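Local coordinates for protein putative cytochrome P450 120 (Synechocystis sp., PDB 2VE3) that binds heme and retinoic acid and probably acts as a cytochrome P450 monooxygenase, inserting an atom of molecular oxygen into its substrate, at residues A[81-86]-A[181-186]; A[88-93]-A[244-249]; A[158-163]-A[250-255]; A[175-180]-A[198-203]. All coordinates share one frame; numbering follows the deposited sequence.

Contact 1: residues A[81-86]-A[181-186]; sequences PLSTRI and LFSLPI. With REA (retinoic acid), chain D.
Pro81, at the N-cap position of helix 82-88, sets its ring against Phe182: CG lies 3.8 Å from CE1 of the phenyl group, an apolar touch in which the two rings cross at a slant. A proline, which has no N-H to satisfy, is well tolerated at the start of a helix. Leu82 is turned to the other end of the contact. With its CG anti to the backbone N (chi1 -180°), it brings CD2 to 3.8 Å from CG of Pro185, the two side chains crossing at about a right angle. Pro185 is the centre of an inverse gamma turn, which bends the loop past the helix. Ser83 and Thr84 then grip a single acceptor. Ser83 OG donates to Leu181 O at 2.7 Å and Thr84 OG1 to the same Leu181 O at 3.0 Å, reaching it from opposite faces of the carbonyl plane. Ser83 OG also receives a weak bond from Ser183 N, 3.5 Å long but nearly straight at 171°. In P450 terms the short helix 82-88 belongs to the B-C region and the loop follows helix F, two elements that commonly line the substrate pocket. Thr84 turns its two branches to different tasks: OG1 sits over one face of the Phe182 ring, 3.6 Å above its plane and toward the rim, while the methyl CG2 comes 3.7 Å from C18 of retinoic acid. The far end of the same ring reaches the ligand's polyene chain, Phe182 CZ lying 3.3 Å from C10.

Contact 2: residues A[88-93]-A[244-249]; sequences LGPNAL and LKDQIL. With HEM (protoporphyrin IX containing Fe), chain C.
Asp246 on helix 241-272 points its carboxylate into the type I beta turn from Gly89 to Ala92, part of the P450 B-C loop. Its CB packs on the backbone of Asn91, 3.4 Å from Asn91 O, and its CG comes 3.5 Å from Leu88 O. At the tip, OD2 accepts from Asn91 N at 3.1 Å through its anti lone pair, and also takes a hydrogen from a water that Asn91 ND2 donates to. OD1 serves Arg200 in a salt bridge. Gly89 CA lies 3.3 Å from Asp246 OD2; a side chain there would strike the carboxylate, and the positive phi at this helix end suits glycine too. One position on, Gln247 bends at chi2 (-68°), and its OE1 accepts from Leu93 N at 3.1 Å, the donor tilted 32° from the amide plane. With a leucine instead of Gln247, Leu93 N would probably lose this acceptor and the loop be freed to shift where Leu93 packs on a heme propionate. A second water joins Leu88 O to Asp246 O. Two backbone N-H groups of the loop, of Asn91 and Leu93, are thus satisfied by side-chain oxygens of the helix, and the buried aspartate's charge is probably well stabilised by Arg200.

Contact 3: residues A[158-163]-A[250-255]; sequences LFMGEK and LLLFAG. With HEM (protoporphyrin IX containing Fe), chain C; REA (retinoic acid), chain D.
Phe159, Leu252 and Met160 supply most of the surface buried here, and the side chains that meet are apolar. Phe159, near the end of helix 143-159, aims its ring at helix 241-272. CE2 comes 3.4 Å from Leu251 O and also 3.6 Å from CBC, the end of a heme vinyl group, both approaches being oblique to the ring. At the ring's edge, near its plane, lie Leu252 CD2, 4.2 Å from CD2 of the phenyl group, and Gly255 CA. Gly255 suits this spot because a CB there would run into Phe159 CE2. Losing this ring to an alanine is likely to open a gap beside the heme vinyl and strip Leu251 and Gly255 of their apolar cover. Beyond the ring edge, Leu252 extends to Met160: its CG stands anti to the carbonyl carbon (chi1 -64°), and CD1 and CD2 each lie 3.8 Å from the Met160 methyl CE. On its inner side the same helix meets the porphyrin, Ala254 CB lying 3.3 Å from C4C, where a small residue lets the helix pass close over the ring. Ala254, Gly255 and Thr258, whose OG1 bonds Ala254 O, fit the A/G-G-x-x-T signature of the long central P450 helix. Phe174 of helix 170-181 lies against Leu252, Phe396 of helix 394-411 meets the Phe159 ring, and Ala224 of helix 224-230 touches both Phe159 and Leu251.

Contact 4: residues A[175-180]-A[198-203]; sequences ETYIQG and RARALL
Tyr177 and Ala199 form the tight centre of this helix pair, whose axes approach to 8.5 Å at an angle of 137° between their directions. Ala199 has a small side chain that fits the close approach of the helices: its CB lies 3.5 Å from Tyr177 N and 3.8 Å from Tyr177 CB. Leu203, one turn on, closes over the base of the tyrosine, with CD1 3.9 Å from Tyr177 CB. Tyr177 CG stands opposite its own N (chi1 172°), which sends the ring out alongside Arg200, both side chains pointing the same way. There CD1 of the ring meets Arg200 CB at 3.7 Å, and the ring and guanidinium planes are 31° apart. The other flank is looser. Thr176 CB and CG2 each come only to 4.1 Å from Ala199 CB, and its hydroxyl turns back to Pro172 O of its own helix. In the P450 fold helices 170-181 and 192-215 correspond to F and G, the pair that typically roofs the substrate channel. No hydrogen bond joins the two segments, so their grip is apolar, while both polar tips are spent on third parties: Tyr177 OH bonds Leu87 O, and Arg200 forms a salt bridge with Asp246. Apolar contact near the backbones and polar ties at the tips together fasten the helix pair to helix 82-88 and helix 241-272.

In the fold
The four contacts lie in the helical part of the P450 fold, their centres 12 to 22 Å apart, with contacts 1 and 4 nearest and contacts 1 and 3 farthest. Contact 1 and contact 2 start on neighbouring segments at helix 82-88; contacts 2 and 3 use successive parts of helix 241-272. Along the chain contact 4 is nested within the loops closed by contacts 2 and 3, whereas contact 1 crosses each of the others. Direct touches connect them: Arg200 of contact 4 to Asp246 of contact 2, and Leu181 of contact 1 to Phe253 of contact 3. Segments far apart in sequence thus each supply part of the heme and retinoic acid pockets, while contact 4 packs behind them.

Contact 1: residues A[81-86]-A[181-186]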
# COMPACT_ATOMS: atom_id res chain seq x y z
N PRO A 81 -2.73 -14.65 -1.99
CA PRO A 81 -1.87 -15.78 -2.34
C PRO A 81 -1.37 -16.60 -1.12
O PRO A 81 -1.20 -16.06 -0.03
CB PRO A 81 -0.71 -15.12 -3.08
CG PRO A 81 -1.35 -13.89 -3.71
CD PRO A 81 -2.35 -13.42 -2.71
N LEU A 82 -1.15 -17.90 -1.32
CA LEU A 82 -0.83 -18.82 -0.22
C LEU A 82 0.32 -18.35 0.69
O LEU A 82 0.23 -18.47 1.92
CB LEU A 82 -0.53 -20.25 -0.76
CG LEU A 82 -0.20 -21.28 0.34
CD1 LEU A 82 -1.33 -21.37 1.36
CD2 LEU A 82 0.16 -22.67 -0.20
N SER A 83 1.39 -17.85 0.08
CA SER A 83 2.53 -17.30 0.80
C SER A 83 2.14 -16.12 1.69
O SER A 83 2.57 -16.03 2.84
CB SER A 83 3.62 -16.87 -0.18
OG SER A 83 3.11 -15.89 -1.08
N THR A 84 1.32 -15.21 1.15
CA THR A 84 0.87 -14.01 1.86
C THR A 84 0.03 -14.37 3.08
O THR A 84 0.21 -13.80 4.16
CB THR A 84 0.02 -13.08 0.95
OG1 THR A 84 0.51 -13.12 -0.39
CG2 THR A 84 0.03 -11.64 1.48
N ARG A 85 -0.90 -15.31 2.91
CA ARG A 85 -1.78 -15.71 3.99
C ARG A 85 -1.01 -16.29 5.17
O ARG A 85 -1.20 -15.85 6.29
CB ARG A 85 -2.86 -16.67 3.49
CG ARG A 85 -4.06 -15.92 2.90
CD ARG A 85 -5.19 -16.85 2.50
NE ARG A 85 -4.83 -17.62 1.31
CZ ARG A 85 -4.58 -18.93 1.31
NH1 ARG A 85 -4.66 -19.63 2.44
NH2 ARG A 85 -4.26 -19.52 0.17
N ILE A 86 -0.10 -17.23 4.89
CA ILE A 86 0.75 -17.86 5.90
C ILE A 86 1.59 -16.84 6.68
O ILE A 86 1.69 -16.92 7.90
CB ILE A 86 1.69 -18.95 5.27
CG1 ILE A 86 0.86 -20.10 4.69
CG2 ILE A 86 2.69 -19.46 6.30
CD1 ILE A 86 1.65 -21.17 3.92
N LEU A 181 6.62 -12.29 1.07
CA LEU A 181 5.16 -12.15 1.08
C LEU A 181 4.51 -12.61 -0.23
O LEU A 181 3.50 -13.34 -0.22
CB LEU A 181 4.75 -10.70 1.40
CG LEU A 181 4.61 -10.34 2.88
CD1 LEU A 181 4.64 -8.84 3.05
CD2 LEU A 181 3.35 -10.94 3.52
N PHE A 182 5.09 -12.20 -1.36
CA PHE A 182 4.67 -12.71 -2.66
C PHE A 182 5.82 -13.51 -3.28
O PHE A 182 6.72 -12.96 -3.90
CB PHE A 182 4.15 -11.59 -3.57
CG PHE A 182 2.91 -10.91 -3.04
CD1 PHE A 182 1.65 -11.25 -3.53
CD2 PHE A 182 2.99 -9.94 -2.05
CE1 PHE A 182 0.49 -10.63 -3.04
CE2 PHE A 182 1.83 -9.31 -1.55
CZ PHE A 182 0.58 -9.67 -2.05
N SER A 183 5.78 -14.82 -3.03
CA SER A 183 6.84 -15.76 -3.41
C SER A 183 6.29 -17.18 -3.47
O SER A 183 5.13 -17.43 -3.09
CB SER A 183 8.00 -15.70 -2.40
OG SER A 183 7.57 -16.11 -1.12
N LEU A 184 7.12 -18.12 -3.94
CA LEU A 184 6.78 -19.54 -3.92
C LEU A 184 6.77 -20.03 -2.48
O LEU A 184 7.81 -19.95 -1.82
CB LEU A 184 7.80 -20.38 -4.71
CG LEU A 184 7.97 -20.29 -6.23
CD1 LEU A 184 8.86 -21.46 -6.71
CD2 LEU A 184 6.64 -20.26 -6.98
N PRO A 185 5.62 -20.55 -1.99
CA PRO A 185 5.50 -20.94 -0.59
C PRO A 185 6.24 -22.25 -0.26
O PRO A 185 5.64 -23.20 0.25
CB PRO A 185 3.98 -21.07 -0.39
CG PRO A 185 3.45 -21.42 -1.75
CD PRO A 185 4.39 -20.84 -2.77
N ILE A 186 7.53 -22.28 -0.56
CA ILE A 186 8.38 -23.44 -0.26
C ILE A 186 9.14 -23.24 1.05
O ILE A 186 10.01 -22.37 1.16
CB ILE A 186 9.30 -23.80 -1.43
CG1 ILE A 186 8.45 -24.41 -2.55
CG2 ILE A 186 10.36 -24.82 -1.01
CD1 ILE A 186 9.22 -24.67 -3.84
C1 REA D . -1.95 -4.29 2.06
C2 REA D . -2.51 -4.56 3.45
C3 REA D . -3.44 -5.78 3.42
C4 REA D . -2.63 -7.04 3.11
C5 REA D . -1.63 -6.84 1.99
C6 REA D . -1.30 -5.57 1.51
C7 REA D . -0.29 -5.47 0.45
C8 REA D . -0.66 -5.79 -0.93
C9 REA D . 0.41 -5.83 -1.95
C10 REA D . 0.10 -6.58 -3.16
C11 REA D . 0.38 -6.11 -4.50
C12 REA D . -0.41 -6.82 -5.51
C13 REA D . 0.16 -7.37 -6.73
C14 REA D . -0.80 -7.91 -7.62
C15 REA D . -0.64 -7.99 -9.06
C16 REA D . -3.08 -3.87 1.11
C17 REA D . -0.94 -3.15 2.21
C18 REA D . -0.97 -8.07 1.43
C19 REA D . 1.77 -5.20 -1.76
C20 REA D . 1.65 -7.38 -6.98
O1 REA D . 0.37 -7.52 -9.62
O2 REA D . -1.51 -8.54 -9.74

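Contact 2: residues A[88-93]-A[244-249]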
# COMPACT_ATOMS: atom_id res chain seq x y z
N LEU A 88 1.15 -13.41 6.89
CA LEU A 88 0.30 -12.48 7.62
C LEU A 88 -0.23 -13.08 8.92
O LEU A 88 -0.32 -12.39 9.94
CB LEU A 88 -0.90 -12.07 6.76
CG LEU A 88 -0.74 -10.99 5.69
CD1 LEU A 88 -2.02 -10.96 4.87
CD2 LEU A 88 -0.51 -9.66 6.36
N GLY A 89 -0.59 -14.37 8.88
CA GLY A 89 -1.16 -15.06 10.02
C GLY A 89 -2.67 -15.15 9.96
O GLY A 89 -3.33 -14.34 9.29
N PRO A 90 -3.26 -16.14 10.68
CA PRO A 90 -4.71 -16.31 10.68
C PRO A 90 -5.47 -15.22 11.46
O PRO A 90 -6.67 -15.07 11.31
CB PRO A 90 -4.91 -17.69 11.34
CG PRO A 90 -3.75 -17.84 12.26
CD PRO A 90 -2.58 -17.14 11.54
N ASN A 91 -4.75 -14.46 12.27
CA ASN A 91 -5.36 -13.47 13.15
C ASN A 91 -5.14 -12.01 12.75
O ASN A 91 -5.13 -11.11 13.60
CB ASN A 91 -4.89 -13.74 14.58
CG ASN A 91 -5.34 -15.10 15.08
OD1 ASN A 91 -6.53 -15.41 15.05
ND2 ASN A 91 -4.39 -15.91 15.54
N ALA A 92 -4.98 -11.78 11.45
CA ALA A 92 -4.79 -10.45 10.89
C ALA A 92 -6.07 -10.01 10.15
O ALA A 92 -6.81 -10.85 9.64
CB ALA A 92 -3.60 -10.42 9.96
N LEU A 93 -6.34 -8.72 10.11
CA LEU A 93 -7.53 -8.21 9.41
C LEU A 93 -7.57 -8.67 7.96
O LEU A 93 -8.61 -9.14 7.46
CB LEU A 93 -7.60 -6.69 9.48
CG LEU A 93 -8.89 -6.04 8.96
CD1 LEU A 93 -10.06 -6.26 9.90
CD2 LEU A 93 -8.66 -4.54 8.72
N LEU A 244 -3.20 -9.79 18.76
CA LEU A 244 -2.48 -8.53 18.99
C LEU A 244 -1.20 -8.43 18.16
O LEU A 244 -0.91 -7.39 17.56
CB LEU A 244 -2.12 -8.38 20.46
CG LEU A 244 -3.21 -8.04 21.49
CD1 LEU A 244 -2.67 -8.16 22.94
CD2 LEU A 244 -3.74 -6.65 21.24
N LYS A 245 -0.43 -9.52 18.15
CA LYS A 245 0.82 -9.56 17.41
C LYS A 245 0.62 -9.56 15.88
O LYS A 245 1.35 -8.88 15.18
CB LYS A 245 1.65 -10.74 17.87
CG LYS A 245 1.85 -10.77 19.39
CD LYS A 245 2.94 -11.73 19.81
CE LYS A 245 2.69 -13.14 19.39
NZ LYS A 245 3.82 -13.98 19.89
N ASP A 246 -0.35 -10.34 15.40
CA ASP A 246 -0.70 -10.37 13.97
C ASP A 246 -1.22 -9.01 13.48
O ASP A 246 -0.93 -8.60 12.36
CB ASP A 246 -1.73 -11.46 13.68
CG ASP A 246 -1.10 -12.82 13.36
OD1 ASP A 246 0.13 -12.96 13.49
OD2 ASP A 246 -1.85 -13.75 12.97
N GLN A 247 -1.99 -8.33 14.33
CA GLN A 247 -2.57 -7.03 13.98
C GLN A 247 -1.52 -5.90 13.88
O GLN A 247 -1.59 -5.10 12.95
CB GLN A 247 -3.74 -6.64 14.91
CG GLN A 247 -4.97 -7.59 14.88
CD GLN A 247 -5.76 -7.58 13.56
OE1 GLN A 247 -5.31 -7.05 12.53
NE2 GLN A 247 -6.94 -8.18 13.58
N ILE A 248 -0.57 -5.83 14.82
CA ILE A 248 0.49 -4.82 14.70
C ILE A 248 1.46 -5.14 13.60
O ILE A 248 1.95 -4.25 12.95
CB ILE A 248 1.32 -4.54 16.01
CG1 ILE A 248 1.42 -5.78 16.89
CG2 ILE A 248 0.78 -3.30 16.71
CD1 ILE A 248 2.32 -5.61 18.14
N LEU A 249 1.76 -6.42 13.40
CA LEU A 249 2.64 -6.80 12.31
C LEU A 249 2.07 -6.29 10.97
O LEU A 249 2.82 -5.84 10.12
CB LEU A 249 2.86 -8.31 12.27
CG LEU A 249 3.83 -8.94 11.27
CD1 LEU A 249 5.27 -8.54 11.56
CD2 LEU A 249 3.70 -10.47 11.30
CHA HEM C . -6.39 -2.56 2.52
CHB HEM C . -3.92 0.21 -0.63
CHC HEM C . -1.59 2.35 3.07
CHD HEM C . -3.61 -0.76 6.15
C1A HEM C . -5.95 -2.00 1.32
C2A HEM C . -6.41 -2.31 -0.02
C3A HEM C . -5.73 -1.52 -0.88
C4A HEM C . -4.81 -0.72 -0.11
CMA HEM C . -5.85 -1.48 -2.41
CAA HEM C . -7.53 -3.32 -0.37
CBA HEM C . -6.99 -4.72 -0.68
CGA HEM C . -8.18 -5.64 -0.83
O1A HEM C . -8.98 -5.40 -1.78
O2A HEM C . -8.32 -6.59 -0.01
C1B HEM C . -3.11 1.05 0.10
C2B HEM C . -2.31 2.15 -0.43
C3B HEM C . -1.67 2.75 0.60
C4B HEM C . -2.04 2.04 1.80
CMB HEM C . -2.25 2.54 -1.92
CAB HEM C . -0.67 3.95 0.58
CBB HEM C . -0.78 4.99 -0.26
C1C HEM C . -1.95 1.74 4.24
C2C HEM C . -1.55 2.12 5.58
C3C HEM C . -2.10 1.27 6.44
C4C HEM C . -2.87 0.29 5.66
CMC HEM C . -0.65 3.35 5.92
CAC HEM C . -2.00 1.29 7.99
CBC HEM C . -0.90 0.94 8.67
C1D HEM C . -4.47 -1.59 5.45
C2D HEM C . -5.10 -2.75 6.01
C3D HEM C . -5.97 -3.32 4.88
C4D HEM C . -5.79 -2.43 3.76
CMD HEM C . -4.93 -3.30 7.45
CAD HEM C . -6.87 -4.58 4.92
CBD HEM C . -8.33 -4.11 4.99
CGD HEM C . -9.26 -5.29 5.07
O1D HEM C . -10.45 -5.06 5.38
O2D HEM C . -8.84 -6.46 4.82
NA HEM C . -4.98 -1.03 1.23
NB HEM C . -2.91 1.01 1.46
NC HEM C . -2.75 0.61 4.32
ND HEM C . -4.90 -1.41 4.13
FE HEM C . -4.07 0.02 2.83
O HOH W 1 0.20 -10.00 10.15
O HOH W 2 -1.54 -15.68 14.80

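Contact 3: residues A[158-163]-A[250-255]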
# COMPACT_ATOMS: atom_id res chain seq x y z
N LEU A 158 5.16 5.64 15.45
CA LEU A 158 3.78 6.08 15.69
C LEU A 158 2.82 4.96 16.11
O LEU A 158 1.82 5.24 16.78
CB LEU A 158 3.23 6.83 14.48
CG LEU A 158 3.83 8.20 14.16
CD1 LEU A 158 3.31 8.67 12.83
CD2 LEU A 158 3.51 9.25 15.24
N PHE A 159 3.12 3.72 15.73
CA PHE A 159 2.25 2.59 16.05
C PHE A 159 2.65 1.86 17.34
O PHE A 159 1.81 1.24 17.99
CB PHE A 159 2.15 1.59 14.89
CG PHE A 159 1.62 2.18 13.61
CD1 PHE A 159 0.79 3.30 13.61
CD2 PHE A 159 1.93 1.60 12.38
CE1 PHE A 159 0.30 3.83 12.43
CE2 PHE A 159 1.44 2.13 11.19
CZ PHE A 159 0.63 3.25 11.22
N MET A 160 3.93 1.93 17.69
CA MET A 160 4.43 1.23 18.86
C MET A 160 5.01 2.15 19.95
O MET A 160 4.68 1.99 21.13
CB MET A 160 5.46 0.17 18.44
CG MET A 160 4.83 -1.04 17.73
SD MET A 160 6.00 -2.38 17.53
CE MET A 160 7.18 -1.61 16.42
N GLY A 161 5.86 3.10 19.56
CA GLY A 161 6.55 3.98 20.52
C GLY A 161 8.00 4.26 20.14
O GLY A 161 8.60 3.49 19.37
N GLU A 162 8.56 5.34 20.69
CA GLU A 162 9.88 5.87 20.29
C GLU A 162 11.08 4.97 20.65
O GLU A 162 11.96 4.75 19.80
CB GLU A 162 10.08 7.30 20.83
N LYS A 163 11.12 4.45 21.88
CA LYS A 163 12.22 3.57 22.33
C LYS A 163 12.22 2.23 21.60
O LYS A 163 13.27 1.59 21.45
CB LYS A 163 12.15 3.36 23.86
N LEU A 250 0.75 -6.37 10.80
CA LEU A 250 0.07 -5.94 9.57
C LEU A 250 0.14 -4.44 9.40
O LEU A 250 0.54 -3.96 8.34
CB LEU A 250 -1.38 -6.45 9.52
CG LEU A 250 -2.31 -5.97 8.38
CD1 LEU A 250 -1.80 -6.36 7.00
CD2 LEU A 250 -3.73 -6.48 8.59
N LEU A 251 -0.22 -3.71 10.45
CA LEU A 251 -0.17 -2.24 10.45
C LEU A 251 1.24 -1.72 10.18
O LEU A 251 1.40 -0.75 9.44
CB LEU A 251 -0.65 -1.68 11.79
CG LEU A 251 -2.12 -1.77 12.17
CD1 LEU A 251 -2.32 -1.07 13.53
CD2 LEU A 251 -2.97 -1.13 11.12
N LEU A 252 2.24 -2.34 10.80
CA LEU A 252 3.64 -1.99 10.52
C LEU A 252 4.07 -2.34 9.09
O LEU A 252 4.81 -1.60 8.49
CB LEU A 252 4.60 -2.67 11.51
CG LEU A 252 4.53 -2.31 12.99
CD1 LEU A 252 5.21 -3.42 13.78
CD2 LEU A 252 5.17 -0.94 13.27
N PHE A 253 3.65 -3.50 8.57
CA PHE A 253 3.93 -3.81 7.17
C PHE A 253 3.22 -2.82 6.20
O PHE A 253 3.87 -2.24 5.31
CB PHE A 253 3.61 -5.28 6.84
CG PHE A 253 3.28 -5.53 5.39
CD1 PHE A 253 4.21 -5.26 4.39
CD2 PHE A 253 2.03 -6.02 5.03
CE1 PHE A 253 3.88 -5.45 3.04
CE2 PHE A 253 1.71 -6.23 3.70
CZ PHE A 253 2.64 -5.94 2.71
N ALA A 254 1.92 -2.63 6.37
CA ALA A 254 1.17 -1.75 5.48
C ALA A 254 1.65 -0.29 5.57
O ALA A 254 1.75 0.41 4.55
CB ALA A 254 -0.31 -1.85 5.75
N GLY A 255 1.98 0.16 6.78
CA GLY A 255 2.37 1.55 7.01
C GLY A 255 3.74 1.85 6.44
O GLY A 255 4.09 3.00 6.17
CHA HEM C . -6.39 -2.56 2.52
CHB HEM C . -3.92 0.21 -0.63
CHC HEM C . -1.59 2.35 3.07
CHD HEM C . -3.61 -0.76 6.15
C1A HEM C . -5.95 -2.00 1.32
C2A HEM C . -6.41 -2.31 -0.02
C3A HEM C . -5.73 -1.52 -0.88
C4A HEM C . -4.81 -0.72 -0.11
CMA HEM C . -5.85 -1.48 -2.41
CAA HEM C . -7.53 -3.32 -0.37
CBA HEM C . -6.99 -4.72 -0.68
CGA HEM C . -8.18 -5.64 -0.83
O1A HEM C . -8.98 -5.40 -1.78
O2A HEM C . -8.32 -6.59 -0.01
C1B HEM C . -3.11 1.05 0.10
C2B HEM C . -2.31 2.15 -0.43
C3B HEM C . -1.67 2.75 0.60
C4B HEM C . -2.04 2.04 1.80
CMB HEM C . -2.25 2.54 -1.92
CAB HEM C . -0.67 3.95 0.58
CBB HEM C . -0.78 4.99 -0.26
C1C HEM C . -1.95 1.74 4.24
C2C HEM C . -1.55 2.12 5.58
C3C HEM C . -2.10 1.27 6.44
C4C HEM C . -2.87 0.29 5.66
CMC HEM C . -0.65 3.35 5.92
CAC HEM C . -2.00 1.29 7.99
CBC HEM C . -0.90 0.94 8.67
C1D HEM C . -4.47 -1.59 5.45
C2D HEM C . -5.10 -2.75 6.01
C3D HEM C . -5.97 -3.32 4.88
C4D HEM C . -5.79 -2.43 3.76
CMD HEM C . -4.93 -3.30 7.45
CAD HEM C . -6.87 -4.58 4.92
CBD HEM C . -8.33 -4.11 4.99
CGD HEM C . -9.26 -5.29 5.07
O1D HEM C . -10.45 -5.06 5.38
O2D HEM C . -8.84 -6.46 4.82
NA HEM C . -4.98 -1.03 1.23
NB HEM C . -2.91 1.01 1.46
NC HEM C . -2.75 0.61 4.32
ND HEM C . -4.90 -1.41 4.13
FE HEM C . -4.07 0.02 2.83
C1 REA D . -1.95 -4.29 2.06
C2 REA D . -2.51 -4.56 3.45
C3 REA D . -3.44 -5.78 3.42
C4 REA D . -2.63 -7.04 3.11
C5 REA D . -1.63 -6.84 1.99
C6 REA D . -1.30 -5.57 1.51
C7 REA D . -0.29 -5.47 0.45
C8 REA D . -0.66 -5.79 -0.93
C9 REA D . 0.41 -5.83 -1.95
C10 REA D . 0.10 -6.58 -3.16
C11 REA D . 0.38 -6.11 -4.50
C12 REA D . -0.41 -6.82 -5.51
C13 REA D . 0.16 -7.37 -6.73
C14 REA D . -0.80 -7.91 -7.62
C15 REA D . -0.64 -7.99 -9.06
C16 REA D . -3.08 -3.87 1.11
C17 REA D . -0.94 -3.15 2.21
C18 REA D . -0.97 -8.07 1.43
C19 REA D . 1.77 -5.20 -1.76
C20 REA D . 1.65 -7.38 -6.98
O1 REA D . 0.37 -7.52 -9.62
O2 REA D . -1.51 -8.54 -9.74

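Contact 4: residues A[175-180]-A[198-203]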
# COMPACT_ATOMS: atom_id res chain seq x y z
N GLU A 175 12.43 -6.32 6.40
CA GLU A 175 12.87 -6.32 5.00
C GLU A 175 12.89 -7.72 4.42
O GLU A 175 12.43 -7.94 3.29
CB GLU A 175 14.23 -5.63 4.87
CG GLU A 175 14.18 -4.19 5.35
CD GLU A 175 13.34 -3.30 4.44
OE1 GLU A 175 12.15 -3.01 4.75
OE2 GLU A 175 13.88 -2.90 3.39
N THR A 176 13.40 -8.67 5.21
CA THR A 176 13.37 -10.09 4.88
C THR A 176 11.94 -10.68 4.88
O THR A 176 11.57 -11.44 3.99
CB THR A 176 14.26 -10.87 5.88
OG1 THR A 176 15.55 -10.25 5.92
CG2 THR A 176 14.41 -12.31 5.48
N TYR A 177 11.16 -10.34 5.90
CA TYR A 177 9.74 -10.72 5.97
C TYR A 177 8.99 -10.31 4.68
O TYR A 177 8.38 -11.13 4.01
CB TYR A 177 9.12 -10.10 7.22
CG TYR A 177 7.62 -10.24 7.34
CD1 TYR A 177 7.05 -11.44 7.75
CD2 TYR A 177 6.77 -9.17 7.05
CE1 TYR A 177 5.69 -11.58 7.86
CE2 TYR A 177 5.40 -9.30 7.16
CZ TYR A 177 4.87 -10.51 7.55
OH TYR A 177 3.50 -10.64 7.67
N ILE A 178 9.09 -9.03 4.33
CA ILE A 178 8.47 -8.47 3.11
C ILE A 178 8.84 -9.20 1.80
O ILE A 178 7.95 -9.48 0.98
CB ILE A 178 8.74 -6.95 3.00
CG1 ILE A 178 7.97 -6.20 4.09
CG2 ILE A 178 8.37 -6.43 1.60
CD1 ILE A 178 8.26 -4.69 4.13
N GLN A 179 10.11 -9.55 1.63
CA GLN A 179 10.60 -10.19 0.40
C GLN A 179 9.93 -11.54 0.08
O GLN A 179 9.89 -11.95 -1.08
CB GLN A 179 12.13 -10.31 0.40
CG GLN A 179 12.86 -9.03 -0.04
CD GLN A 179 14.40 -9.17 -0.18
OE1 GLN A 179 15.10 -8.18 -0.42
NE2 GLN A 179 14.91 -10.39 -0.05
N GLY A 180 9.39 -12.20 1.11
CA GLY A 180 8.73 -13.49 0.93
C GLY A 180 7.23 -13.45 0.83
O GLY A 180 6.62 -14.47 0.54
N ARG A 198 11.08 -17.25 8.98
CA ARG A 198 12.00 -17.11 10.10
C ARG A 198 12.00 -15.66 10.59
O ARG A 198 12.02 -15.40 11.80
CB ARG A 198 13.41 -17.59 9.68
CG ARG A 198 14.57 -17.20 10.61
CD ARG A 198 14.74 -18.16 11.80
NE ARG A 198 15.75 -17.67 12.74
CZ ARG A 198 15.81 -18.01 14.02
NH1 ARG A 198 14.93 -18.85 14.54
NH2 ARG A 198 16.77 -17.50 14.80
N ALA A 199 11.93 -14.73 9.64
CA ALA A 199 11.79 -13.30 9.95
C ALA A 199 10.52 -13.07 10.78
O ALA A 199 10.57 -12.40 11.80
CB ALA A 199 11.75 -12.48 8.66
N ARG A 200 9.41 -13.67 10.35
CA ARG A 200 8.12 -13.52 11.04
C ARG A 200 8.20 -14.05 12.48
O ARG A 200 7.68 -13.43 13.39
CB ARG A 200 6.98 -14.20 10.26
CG ARG A 200 5.88 -14.86 11.11
CD ARG A 200 4.62 -15.17 10.32
NE ARG A 200 3.54 -15.62 11.20
CZ ARG A 200 2.54 -14.84 11.63
NH1 ARG A 200 2.43 -13.56 11.25
NH2 ARG A 200 1.63 -15.36 12.44
N ALA A 201 8.86 -15.19 12.66
CA ALA A 201 9.02 -15.80 13.99
C ALA A 201 9.79 -14.88 14.91
O ALA A 201 9.40 -14.65 16.06
CB ALA A 201 9.72 -17.16 13.88
N LEU A 202 10.89 -14.33 14.40
CA LEU A 202 11.72 -13.41 15.16
C LEU A 202 10.99 -12.11 15.49
O LEU A 202 11.14 -11.59 16.59
CB LEU A 202 13.03 -13.12 14.40
CG LEU A 202 14.02 -14.28 14.28
CD1 LEU A 202 15.07 -13.98 13.20
CD2 LEU A 202 14.71 -14.59 15.60
N LEU A 203 10.21 -11.61 14.54
CA LEU A 203 9.44 -10.38 14.76
C LEU A 203 8.32 -10.56 15.78
O LEU A 203 8.11 -9.69 16.60
CB LEU A 203 8.86 -9.82 13.45
CG LEU A 203 9.85 -9.27 12.42
CD1 LEU A 203 9.25 -9.27 11.03
CD2 LEU A 203 10.31 -7.87 12.82